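Local coordinates for divalent-cation tolerance protein CutA (Thermus thermophilus, PDB 1NZA) that is probably involved in resistance toward heavy metals, as a cytoplasmic homotrimer of the CutA family, at residues E12-A15 against R16-K20; V57-T60 against T61-P65; P65-K68 against E69-A73; E93-D96 against W97-E100. One frame throughout, in Å; residues are numbered along the deposited sequence.

Overall arrangement
The subunit has a ferredoxin-like fold, with an antiparallel sheet of strand order 2-3-1-4 carrying helices, and the contacts follow one another along the chain. Contact 1 lies at the start of helix 12-24, in the first beta-alpha-beta unit. Contact 2 takes strand 47-60 round into helix 64-74, and contact 3 continues along that helix, sharing Pro65; their centres are 10 Å apart. Contact 4 occupies the C-terminal helix 92-100, about 13 Å from contact 2 between centres, and touches it through Leu98 and Tyr94. Contacts 1 and 4 are about 23 Å apart between centres, yet both meet the second subunit, while contacts 2 and 3 meet the third, so all four also belong to the trimer's interfaces.

Contact 1 of 4, residues E12-A15 against R16-K20; sequences EEVA and RTIAK
Successive turns at the beginning of helix 12-24 meet here: Glu12, Glu13, Val14 and Ala15 contact the residues four places on, with the carbonyl of Glu13 taking two bonds from Thr17 on the outer side and Val14 lying along Ile18 on the sheet side. The main chain is regular, and Arg16 N, Ile18 N and Ala19 N donate to Glu12 O, Val14 O and Ala15 O. Glu13 O is held twice: Thr17 N donates to Glu13 O at 3.0 Å, and Thr17 OG1 to the same oxygen at 2.8 Å, arriving above the carbonyl plane on the face opposite the N-H. The hydroxyl can reach back because OG1 stands beside its own backbone N, opposite the carbonyl carbon (chi1 -59°). Glu13 OE2 lies only 3.2 Å from Thr17 OG1, but at an angle too poor for a bond. Glu12 and Arg16 run side by side as chains, OE2 of Glu12 coming to 3.8 Å from CD of Arg16. The guanidinium goes elsewhere, its NH1 forming a salt bridge with Glu49 of the second subunit. On the inner side Val14 CG1 touches Ile18 CD1 at 3.5 Å. Ala15 and Ile18 press on Val9 of strand 2-9 and Leu55 of strand 47-60, and Ala19 reaches Val31 and Ile33 of strand 30-42, so this face of the helix packs against three strands of the sheet.

Contact 2 of 4, residues V57-T60 against T61-P65; sequences VKTT and THAFP
Thr60 carries its OG1 between the backbone N and the carbonyl carbon (chi1 70°), which turns the hydroxyl toward Ala63, while Thr59 has OG1 opposite its backbone N (chi1 -176°) and lays it against the methyl of Ala63. Thr60 OG1 accepts a weak hydrogen bond from Ala63 N at 3.3 Å. The same N-H also makes a weak bond to Thr60 O at 3.1 Å, and is thus shared between the carbonyl and the hydroxyl of one residue. Phe64 N adds the firmer link, reaching Thr60 O at 3.0 Å from nearly straight beyond the carbonyl bond. Ala63 CB sits in the angle between the two threonines, 3.5 Å from Thr59 OG1 and 3.8 Å from Thr60 OG1. The Thr59 hydroxyl finds its polar partner in Leu27 O, and its touch on the methyl is plain packing. Phe64 turns its ring away to lie on Val5 of strand 2-9, and the other branch of Thr60, CG2, faces Leu98 of helix 92-100. This is a tight strand-to-helix turn, with residues 61-63 already in helical conformation, and it opens the second beta-alpha-beta crossover of a ferredoxin-like fold.

Contact 3 of 4, residues P65-K68 against E69-A73; sequences PKLK and ERVKA
The backbone from Pro65 to Ala73 is continuous alpha-helix, in which Leu67 meets Val71 and Lys68 meets Lys72 one turn on. The first of its i to i+4 bonds is weak, Glu69 N to Pro65 O at 3.3 Å; those that follow across the segments are shorter, Arg70 N reaching Lys66 O at 3.1 Å and Val71 N reaching Leu67 O at 2.8 Å. Lys72 N donates to Lys68 O at 2.9 Å, closing the turn. On the apolar side Leu67 and Val71 extend alongside each other in the same direction, and CD2 of the leucine touches CG2 of the valine at 3.6 Å. Val71 CG2 stands beside its own backbone N (CG1 being opposite it, chi1 175°), which also brings that methyl to 3.0 Å from Leu67 O, a close fit against the preceding turn. Another side of the helix carries Lys68 and Lys72. Both amines donate to one water, Lys68 NZ at 2.7 Å and Lys72 NZ at 3.2 Å, and this shared acceptor probably eases the nearness of two positive charges. Arg70 bends away to a salt bridge with Glu25. Leu67 packs on Val57 and Thr59 of strand 47-60, and both Leu67 and Val71 rest on Ile82 of strand 82-86, while Lys68 and Lys72 meet Gly90 and Asn91 of the third subunit.

Contact 4 of 4, residues E93-D96 against W97-E100; sequences EYLD and WLRE
Tyr94 and Trp97 form the tight side of this turn of the C-terminal helix 92-100, whereas Asp96, Arg99 and Glu100 make a looser, charged side toward solvent. The two aromatic rings meet obliquely, their planes 37° apart, and Tyr94 CE1 comes to 3.5 Å from Trp97 CZ3. Both rings leave the helix opposite their backbone N (chi1 -179° for Tyr94 and 166° for Trp97), which sets them next to each other over Cys30 of strand 30-42. Tyr94 O, which accepts from Leu98 N, also lies in the ring plane at the edge of the indole, 3.7 Å from Trp97 CE3. Beside them Leu95 CD2 touches Leu98 CD1 at 4.0 Å, and Leu98 goes on to Lys58 and Thr60. In the polar part, the Arg99 guanidinium folds back with one face over Asp96 CA. Asp96 OD1 stands 3.5 Å from Arg99 NH2, well out of the guanidinium plane, so this salt bridge is one of charge alone; Arg99 NH1 has its salt bridge with Glu2. Asp96 OD2 also lies 4.3 Å from Glu100 OE1. That proximity would tend to raise the pKa of both carboxylates, an effect the arginine probably offsets in part at Asp96.

Contact 1 of 4, residues E12-A15 against R16-K20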
# COMPACT_ATOMS: atom_id res chain seq x y z
N GLU A 12 4.23 -12.73 -13.25
CA GLU A 12 5.50 -12.05 -13.06
C GLU A 12 5.95 -11.44 -14.38
O GLU A 12 6.55 -10.36 -14.42
CB GLU A 12 6.56 -13.04 -12.57
CG GLU A 12 7.92 -12.41 -12.34
CD GLU A 12 9.00 -13.44 -12.07
OE1 GLU A 12 8.79 -14.31 -11.19
OE2 GLU A 12 10.06 -13.38 -12.72
N GLU A 13 5.67 -12.15 -15.47
CA GLU A 13 6.02 -11.71 -16.81
C GLU A 13 5.45 -10.32 -17.10
O GLU A 13 6.18 -9.41 -17.49
CB GLU A 13 5.47 -12.70 -17.85
CG GLU A 13 5.60 -12.25 -19.30
CD GLU A 13 7.04 -12.15 -19.77
OE1 GLU A 13 7.77 -13.17 -19.71
OE2 GLU A 13 7.45 -11.05 -20.20
N VAL A 14 4.14 -10.18 -16.92
CA VAL A 14 3.47 -8.90 -17.15
C VAL A 14 3.96 -7.86 -16.15
O VAL A 14 4.19 -6.70 -16.49
CB VAL A 14 1.93 -9.03 -17.03
CG1 VAL A 14 1.28 -7.66 -17.02
CG2 VAL A 14 1.40 -9.86 -18.19
N ALA A 15 4.12 -8.29 -14.90
CA ALA A 15 4.59 -7.39 -13.86
C ALA A 15 5.89 -6.71 -14.28
O ALA A 15 6.01 -5.49 -14.25
CB ALA A 15 4.78 -8.16 -12.55
N ARG A 16 6.88 -7.51 -14.68
CA ARG A 16 8.17 -6.98 -15.09
C ARG A 16 8.11 -6.14 -16.36
O ARG A 16 8.75 -5.09 -16.45
CB ARG A 16 9.16 -8.13 -15.27
CG ARG A 16 9.48 -8.85 -13.98
CD ARG A 16 10.51 -9.94 -14.20
NE ARG A 16 11.80 -9.38 -14.62
CZ ARG A 16 12.65 -8.76 -13.81
NH1 ARG A 16 13.79 -8.28 -14.29
NH2 ARG A 16 12.37 -8.64 -12.51
N THR A 17 7.33 -6.60 -17.34
CA THR A 17 7.19 -5.87 -18.60
C THR A 17 6.62 -4.47 -18.33
O THR A 17 7.14 -3.47 -18.83
CB THR A 17 6.24 -6.60 -19.56
OG1 THR A 17 6.76 -7.91 -19.82
CG2 THR A 17 6.10 -5.84 -20.86
N ILE A 18 5.56 -4.41 -17.53
CA ILE A 18 4.96 -3.11 -17.21
C ILE A 18 5.89 -2.25 -16.36
O ILE A 18 6.04 -1.05 -16.61
CB ILE A 18 3.60 -3.30 -16.51
CG1 ILE A 18 2.57 -3.79 -17.52
CG2 ILE A 18 3.13 -1.99 -15.88
CD1 ILE A 18 1.22 -4.13 -16.91
N ALA A 19 6.53 -2.85 -15.36
CA ALA A 19 7.44 -2.09 -14.51
C ALA A 19 8.56 -1.49 -15.35
O ALA A 19 8.88 -0.31 -15.22
CB ALA A 19 8.02 -2.98 -13.41
N LYS A 20 9.16 -2.30 -16.21
CA LYS A 20 10.26 -1.82 -17.04
C LYS A 20 9.80 -0.76 -18.03
O LYS A 20 10.46 0.27 -18.20
CB LYS A 20 10.92 -2.98 -17.79
CG LYS A 20 11.67 -3.94 -16.88
CD LYS A 20 12.57 -4.88 -17.68
CE LYS A 20 11.77 -5.76 -18.62
NZ LYS A 20 12.66 -6.70 -19.36

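Contact 2 of 4, residues V57-T60 against T61-P65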
# COMPACT_ATOMS: atom_id res chain seq x y z
N VAL A 57 3.70 1.91 -8.01
CA VAL A 57 4.38 2.83 -8.92
C VAL A 57 4.52 4.25 -8.40
O VAL A 57 3.53 4.90 -8.08
CB VAL A 57 3.62 2.89 -10.27
CG1 VAL A 57 4.43 3.67 -11.29
CG2 VAL A 57 3.33 1.47 -10.76
N LYS A 58 5.76 4.75 -8.33
CA LYS A 58 6.02 6.11 -7.87
C LYS A 58 6.02 7.03 -9.09
O LYS A 58 6.93 6.99 -9.91
CB LYS A 58 7.38 6.17 -7.18
CG LYS A 58 7.67 4.98 -6.28
CD LYS A 58 6.64 4.82 -5.18
CE LYS A 58 6.66 3.40 -4.65
NZ LYS A 58 8.06 2.94 -4.37
N THR A 59 5.00 7.88 -9.19
CA THR A 59 4.89 8.76 -10.35
C THR A 59 4.26 10.12 -9.99
O THR A 59 4.28 10.51 -8.82
CB THR A 59 4.04 8.06 -11.44
OG1 THR A 59 4.00 8.86 -12.63
CG2 THR A 59 2.64 7.81 -10.93
N THR A 60 3.74 10.83 -10.98
CA THR A 60 3.11 12.13 -10.76
C THR A 60 1.79 12.25 -11.51
O THR A 60 1.51 11.49 -12.44
CB THR A 60 4.03 13.28 -11.22
OG1 THR A 60 4.11 13.28 -12.65
CG2 THR A 60 5.42 13.13 -10.65
N THR A 61 0.97 13.22 -11.11
CA THR A 61 -0.32 13.44 -11.76
C THR A 61 -0.15 13.84 -13.22
O THR A 61 -1.03 13.60 -14.04
CB THR A 61 -1.13 14.53 -11.04
OG1 THR A 61 -0.32 15.71 -10.90
CG2 THR A 61 -1.57 14.05 -9.68
N HIS A 62 0.99 14.44 -13.55
CA HIS A 62 1.23 14.86 -14.92
C HIS A 62 1.53 13.68 -15.83
O HIS A 62 1.19 13.70 -17.02
CB HIS A 62 2.39 15.86 -14.99
CG HIS A 62 2.70 16.34 -16.37
ND1 HIS A 62 3.38 15.57 -17.29
CD2 HIS A 62 2.39 17.50 -17.00
CE1 HIS A 62 3.48 16.24 -18.43
NE2 HIS A 62 2.89 17.41 -18.28
N ALA A 63 2.15 12.64 -15.28
CA ALA A 63 2.48 11.46 -16.06
C ALA A 63 1.34 10.45 -16.06
O ALA A 63 1.22 9.65 -16.99
CB ALA A 63 3.75 10.80 -15.49
N PHE A 64 0.50 10.50 -15.04
CA PHE A 64 -0.61 9.56 -14.91
C PHE A 64 -1.43 9.28 -16.18
O PHE A 64 -1.67 8.13 -16.51
CB PHE A 64 -1.56 9.98 -13.79
CG PHE A 64 -2.53 8.90 -13.40
CD1 PHE A 64 -2.09 7.75 -12.76
CD2 PHE A 64 -3.88 9.02 -13.70
CE1 PHE A 64 -2.96 6.72 -12.43
CE2 PHE A 64 -4.78 8.00 -13.37
CZ PHE A 64 -4.31 6.85 -12.74
N PRO A 65 -1.88 10.33 -16.89
CA PRO A 65 -2.66 10.09 -18.10
C PRO A 65 -1.92 9.21 -19.10
O PRO A 65 -2.51 8.31 -19.70
CB PRO A 65 -2.89 11.50 -18.65
CG PRO A 65 -2.91 12.34 -17.41
CD PRO A 65 -1.76 11.78 -16.61

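Contact 3 of 4, residues P65-K68 against E69-A73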
# COMPACT_ATOMS: atom_id res chain seq x y z
N PRO A 65 -1.88 10.33 -16.89
CA PRO A 65 -2.66 10.09 -18.10
C PRO A 65 -1.92 9.21 -19.10
O PRO A 65 -2.51 8.31 -19.70
CB PRO A 65 -2.89 11.50 -18.65
CG PRO A 65 -2.91 12.34 -17.41
CD PRO A 65 -1.76 11.78 -16.61
N LYS A 66 -0.63 9.46 -19.26
CA LYS A 66 0.20 8.70 -20.18
C LYS A 66 0.45 7.31 -19.60
O LYS A 66 0.53 6.32 -20.34
CB LYS A 66 1.53 9.41 -20.43
CG LYS A 66 1.41 10.76 -21.14
CD LYS A 66 0.82 11.83 -20.24
CE LYS A 66 0.75 13.17 -20.95
NZ LYS A 66 0.17 14.24 -20.09
N LEU A 67 0.57 7.23 -18.28
CA LEU A 67 0.80 5.96 -17.62
C LEU A 67 -0.40 5.04 -17.86
O LEU A 67 -0.23 3.87 -18.20
CB LEU A 67 1.02 6.18 -16.13
CG LEU A 67 1.18 4.94 -15.23
CD1 LEU A 67 1.93 5.33 -13.98
CD2 LEU A 67 -0.19 4.37 -14.90
N LYS A 68 -1.61 5.57 -17.70
CA LYS A 68 -2.80 4.76 -17.92
C LYS A 68 -2.82 4.19 -19.33
O LYS A 68 -3.12 3.01 -19.53
CB LYS A 68 -4.08 5.56 -17.71
CG LYS A 68 -4.45 5.79 -16.25
CD LYS A 68 -5.90 6.26 -16.13
CE LYS A 68 -6.14 7.55 -16.91
NZ LYS A 68 -7.56 8.01 -16.82
N GLU A 69 -2.51 5.03 -20.32
CA GLU A 69 -2.50 4.60 -21.71
C GLU A 69 -1.53 3.45 -21.94
O GLU A 69 -1.88 2.44 -22.55
CB GLU A 69 -2.12 5.76 -22.63
CG GLU A 69 -3.27 6.69 -22.97
CD GLU A 69 -2.87 7.79 -23.93
OE1 GLU A 69 -2.29 7.47 -24.99
OE2 GLU A 69 -3.14 8.97 -23.63
N ARG A 70 -0.31 3.60 -21.44
CA ARG A 70 0.70 2.56 -21.61
C ARG A 70 0.30 1.28 -20.87
O ARG A 70 0.48 0.18 -21.38
CB ARG A 70 2.06 3.06 -21.13
CG ARG A 70 2.54 4.33 -21.82
CD ARG A 70 2.75 4.14 -23.32
NE ARG A 70 3.89 3.27 -23.62
CZ ARG A 70 3.79 2.10 -24.24
NH1 ARG A 70 2.61 1.65 -24.64
NH2 ARG A 70 4.88 1.37 -24.47
N VAL A 71 -0.26 1.43 -19.67
CA VAL A 71 -0.67 0.26 -18.90
C VAL A 71 -1.79 -0.52 -19.58
O VAL A 71 -1.75 -1.75 -19.64
CB VAL A 71 -1.11 0.65 -17.48
CG1 VAL A 71 -1.65 -0.58 -16.75
CG2 VAL A 71 0.05 1.25 -16.72
N LYS A 72 -2.80 0.18 -20.08
CA LYS A 72 -3.91 -0.49 -20.75
C LYS A 72 -3.41 -1.26 -21.97
O LYS A 72 -3.91 -2.33 -22.29
CB LYS A 72 -4.98 0.52 -21.16
CG LYS A 72 -5.70 1.14 -19.98
CD LYS A 72 -6.67 2.22 -20.42
CE LYS A 72 -7.32 2.88 -19.22
NZ LYS A 72 -8.19 4.02 -19.62
N ALA A 73 -2.40 -0.70 -22.64
CA ALA A 73 -1.82 -1.32 -23.83
C ALA A 73 -1.06 -2.60 -23.50
O ALA A 73 -1.22 -3.63 -24.16
CB ALA A 73 -0.90 -0.34 -24.53
O HOH W 1 -9.43 6.23 -17.73

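Contact 4 of 4, residues E93-D96 against W97-E100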
# COMPACT_ATOMS: atom_id res chain seq x y z
N GLU A 93 14.35 14.99 -0.75
CA GLU A 93 15.30 14.63 -1.79
C GLU A 93 14.81 13.45 -2.62
O GLU A 93 15.11 13.33 -3.81
CB GLU A 93 16.67 14.33 -1.17
CG GLU A 93 17.28 15.54 -0.48
CD GLU A 93 18.68 15.28 0.02
OE1 GLU A 93 19.57 14.97 -0.80
OE2 GLU A 93 18.90 15.39 1.25
N TYR A 94 14.02 12.57 -2.00
CA TYR A 94 13.49 11.42 -2.71
C TYR A 94 12.40 11.87 -3.68
O TYR A 94 12.35 11.43 -4.82
CB TYR A 94 12.90 10.38 -1.74
CG TYR A 94 12.36 9.16 -2.44
CD1 TYR A 94 13.21 8.22 -3.01
CD2 TYR A 94 10.98 8.97 -2.59
CE1 TYR A 94 12.72 7.11 -3.70
CE2 TYR A 94 10.48 7.88 -3.28
CZ TYR A 94 11.35 6.95 -3.83
OH TYR A 94 10.86 5.85 -4.51
N LEU A 95 11.53 12.76 -3.21
CA LEU A 95 10.45 13.25 -4.05
C LEU A 95 10.96 14.07 -5.23
O LEU A 95 10.36 14.07 -6.30
CB LEU A 95 9.46 14.07 -3.22
CG LEU A 95 8.68 13.27 -2.17
CD1 LEU A 95 7.70 14.19 -1.45
CD2 LEU A 95 7.94 12.12 -2.84
N ASP A 96 12.07 14.78 -5.03
CA ASP A 96 12.64 15.58 -6.10
C ASP A 96 13.16 14.62 -7.17
O ASP A 96 12.93 14.82 -8.36
CB ASP A 96 13.80 16.44 -5.59
CG ASP A 96 14.39 17.32 -6.68
OD1 ASP A 96 13.62 18.07 -7.32
OD2 ASP A 96 15.62 17.27 -6.89
N TRP A 97 13.85 13.57 -6.72
CA TRP A 97 14.37 12.55 -7.62
C TRP A 97 13.21 11.95 -8.40
O TRP A 97 13.32 11.65 -9.59
CB TRP A 97 15.07 11.44 -6.82
CG TRP A 97 15.36 10.20 -7.62
CD1 TRP A 97 16.38 10.01 -8.51
CD2 TRP A 97 14.59 8.99 -7.62
NE1 TRP A 97 16.29 8.76 -9.08
CE2 TRP A 97 15.20 8.11 -8.55
CE3 TRP A 97 13.45 8.56 -6.94
CZ2 TRP A 97 14.71 6.82 -8.81
CZ3 TRP A 97 12.95 7.28 -7.19
CH2 TRP A 97 13.58 6.43 -8.12
N LEU A 98 12.08 11.79 -7.71
CA LEU A 98 10.88 11.22 -8.31
C LEU A 98 10.37 12.11 -9.44
O LEU A 98 10.08 11.62 -10.53
CB LEU A 98 9.81 11.05 -7.23
CG LEU A 98 8.54 10.26 -7.55
CD1 LEU A 98 7.77 9.99 -6.27
CD2 LEU A 98 7.67 11.03 -8.54
N ARG A 99 10.26 13.41 -9.19
CA ARG A 99 9.79 14.33 -10.21
C ARG A 99 10.83 14.47 -11.32
O ARG A 99 10.50 14.41 -12.50
CB ARG A 99 9.49 15.70 -9.60
CG ARG A 99 8.36 15.68 -8.58
CD ARG A 99 7.96 17.09 -8.19
NE ARG A 99 9.06 17.84 -7.59
CZ ARG A 99 9.44 17.74 -6.32
NH1 ARG A 99 8.79 16.93 -5.49
NH2 ARG A 99 10.46 18.46 -5.87
N GLU A 100 12.08 14.64 -10.91
CA GLU A 100 13.20 14.78 -11.84
C GLU A 100 13.28 13.65 -12.87
O GLU A 100 13.73 13.86 -13.99
CB GLU A 100 14.51 14.84 -11.04
CG GLU A 100 15.78 14.60 -11.84
CD GLU A 100 17.03 14.66 -10.99
OE1 GLU A 100 17.38 15.77 -10.52
OE2 GLU A 100 17.66 13.60 -10.76